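TRNA (guanine-N(1)-)-methyltransferase (Aquifex aeolicus, PDB 1OY5) probably methylates the N1 position of guanosine-37 in various tRNAs, using S-adenosyl-L-methionine as methyl donor and working as a homodimer. Local coordinates at residues R44-K49 against I70-D75. Residues are numbered along the deposited sequence; the frame is centred on the assembly and turned at random.
Sequences REFAPK and IYEAYD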
loop_
_atom_site.group_PDB
_atom_site.type_symbol
_atom_site.label_atom_id
_atom_site.label_comp_id
_atom_site.label_asym_id
_atom_site.label_seq_id
_atom_site.Cartn_x
_atom_site.Cartn_y
_atom_site.Cartn_z
ATOM N N ARG A 44 22.406 -0.281 1.305
ATOM C CA ARG A 44 23.594 -1.008 1.551
ATOM C C ARG A 44 24.815 -0.482 0.786
ATOM O O ARG A 44 25.901 -0.486 1.350
ATOM C CB ARG A 44 23.337 -2.487 1.291
ATOM C CG ARG A 44 22.261 -3.053 2.235
ATOM C CD ARG A 44 21.574 -4.322 1.748
ATOM N NE ARG A 44 20.994 -4.168 0.396
ATOM C CZ ARG A 44 20.820 -5.192 -0.423
ATOM N NH1 ARG A 44 21.132 -6.441 -0.025
ATOM N NH2 ARG A 44 20.346 -5.000 -1.634
ATOM N N GLU A 45 24.638 0.020 -0.442
ATOM C CA GLU A 45 25.768 0.486 -1.242
ATOM C C GLU A 45 26.238 1.786 -0.720
ATOM O O GLU A 45 27.268 2.278 -1.152
ATOM C CB GLU A 45 25.469 0.682 -2.718
ATOM C CG GLU A 45 24.657 -0.377 -3.371
ATOM C CD GLU A 45 25.466 -1.496 -3.941
ATOM O OE1 GLU A 45 26.119 -2.273 -3.196
ATOM O OE2 GLU A 45 25.402 -1.647 -5.178
ATOM N N PHE A 46 25.496 2.367 0.205
ATOM C CA PHE A 46 25.893 3.648 0.773
ATOM C C PHE A 46 26.238 3.566 2.211
ATOM O O PHE A 46 26.394 4.590 2.819
ATOM C CB PHE A 46 24.796 4.685 0.617
ATOM C CG PHE A 46 24.654 5.186 -0.766
ATOM C CD1 PHE A 46 25.365 6.287 -1.180
ATOM C CD2 PHE A 46 23.821 4.539 -1.665
ATOM C CE1 PHE A 46 25.273 6.762 -2.481
ATOM C CE2 PHE A 46 23.704 4.999 -2.989
ATOM C CZ PHE A 46 24.462 6.134 -3.387
ATOM N N ALA A 47 26.329 2.365 2.761
ATOM C CA ALA A 47 26.676 2.207 4.147
ATOM C C ALA A 47 28.222 2.333 4.267
ATOM O O ALA A 47 28.983 1.455 3.827
ATOM C CB ALA A 47 26.172 0.866 4.641
ATOM N N PRO A 48 28.674 3.422 4.864
ATOM C CA PRO A 48 30.094 3.633 5.115
ATOM C C PRO A 48 30.800 2.362 5.645
ATOM O O PRO A 48 31.380 1.626 4.853
ATOM C CB PRO A 48 30.082 4.782 6.147
ATOM C CG PRO A 48 28.868 5.544 5.853
ATOM C CD PRO A 48 27.862 4.541 5.383
ATOM N N LYS A 49 30.776 2.124 6.948
ATOM C CA LYS A 49 31.333 0.901 7.523
ATOM C C LYS A 49 30.427 -0.331 7.272
ATOM O O LYS A 49 30.148 -1.082 8.165
ATOM C CB LYS A 49 31.555 1.099 9.037
ATOM C CG LYS A 49 31.800 2.510 9.494
ATOM C CD LYS A 49 31.908 2.552 11.008
ATOM C CE LYS A 49 31.042 3.627 11.600
ATOM N NZ LYS A 49 31.501 3.986 12.976
ATOM N N ILE A 70 21.716 6.755 4.976
ATOM C CA ILE A 70 20.666 7.616 4.436
ATOM C C ILE A 70 21.202 9.015 4.103
ATOM O O ILE A 70 20.835 9.596 3.099
ATOM C CB ILE A 70 19.488 7.680 5.403
ATOM C CG1 ILE A 70 18.788 6.322 5.456
ATOM C CG2 ILE A 70 18.504 8.798 5.001
ATOM C CD1 ILE A 70 17.748 6.282 6.515
ATOM N N TYR A 71 22.064 9.566 4.946
ATOM C CA TYR A 71 22.622 10.907 4.679
ATOM C C TYR A 71 23.549 10.867 3.453
ATOM O O TYR A 71 23.531 11.745 2.595
ATOM C CB TYR A 71 23.359 11.450 5.903
ATOM C CG TYR A 71 22.514 12.378 6.725
ATOM C CD1 TYR A 71 22.300 13.694 6.325
ATOM C CD2 TYR A 71 21.917 11.949 7.898
ATOM C CE1 TYR A 71 21.523 14.558 7.077
ATOM C CE2 TYR A 71 21.136 12.805 8.658
ATOM C CZ TYR A 71 20.952 14.112 8.236
ATOM O OH TYR A 71 20.181 14.947 8.983
ATOM N N GLU A 72 24.353 9.826 3.392
ATOM C CA GLU A 72 25.207 9.564 2.244
ATOM C C GLU A 72 24.339 9.433 0.957
ATOM O O GLU A 72 24.615 10.031 -0.064
ATOM C CB GLU A 72 25.958 8.255 2.499
ATOM C CG GLU A 72 27.447 8.275 2.260
ATOM C CD GLU A 72 28.142 9.383 2.987
ATOM O OE1 GLU A 72 28.454 9.197 4.179
ATOM O OE2 GLU A 72 28.380 10.443 2.352
ATOM N N ALA A 73 23.281 8.644 1.013
ATOM C CA ALA A 73 22.434 8.484 -0.150
ATOM C C ALA A 73 21.814 9.830 -0.593
ATOM O O ALA A 73 21.734 10.133 -1.797
ATOM C CB ALA A 73 21.357 7.485 0.136
ATOM N N TYR A 74 21.342 10.595 0.397
ATOM C CA TYR A 74 20.780 11.918 0.191
ATOM C C TYR A 74 21.816 12.794 -0.524
ATOM O O TYR A 74 21.525 13.359 -1.587
ATOM C CB TYR A 74 20.356 12.508 1.545
ATOM C CG TYR A 74 19.876 13.953 1.522
ATOM C CD1 TYR A 74 20.707 14.978 1.945
ATOM C CD2 TYR A 74 18.609 14.280 1.104
ATOM C CE1 TYR A 74 20.305 16.294 1.943
ATOM C CE2 TYR A 74 18.178 15.605 1.096
ATOM C CZ TYR A 74 19.054 16.604 1.518
ATOM O OH TYR A 74 18.711 17.918 1.498
ATOM N N ASP A 75 23.021 12.871 0.051
ATOM C CA ASP A 75 24.114 13.637 -0.516
ATOM C C ASP A 75 24.333 13.281 -1.969
ATOM O O ASP A 75 24.410 14.160 -2.815
ATOM C CB ASP A 75 25.421 13.420 0.257
ATOM C CG ASP A 75 25.412 14.086 1.622
ATOM O OD1 ASP A 75 26.366 13.881 2.411
ATOM O OD2 ASP A 75 24.484 14.825 2.010
#
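One face of the F46 ring lies against the backbone of A73, whose CA sits 4.0 Å from the centroid of that ring, 19° off its normal, in a CH-pi contact displaced toward the rim. At an angle that is neither face nor edge comes the carbonyl carbon of E72, while Y76, further along helix 67-81, meets the same ring edge-to-face. The example is one of an aromatic side chain from a loop packing on a helix in an alpha/beta fold, here the TrmD methyltransferase domain, of the SPOUT clan: F46 belongs to a short 3-10 segment that follows strand 36-42, which lies at one edge of the parallel sheet. With CG anti to its own carbonyl carbon (chi1 -74°), the ring is carried onto the helix, and F46 CG approaches A73 CB to 4.1 Å. A73 also packs on L11 of strand 6-12, so the contact borders the sheet. No hydrogen bond joins the two segments. On the helix's dimer-facing side, D75 forms a salt bridge with R189 of the second subunit. E72, which also packs on Y188 of the second subunit, bends at chi2 (53°), and its OE1 comes within 4.0 Å of P48 CG, while E72 CB rests 3.7 Å from F46 O.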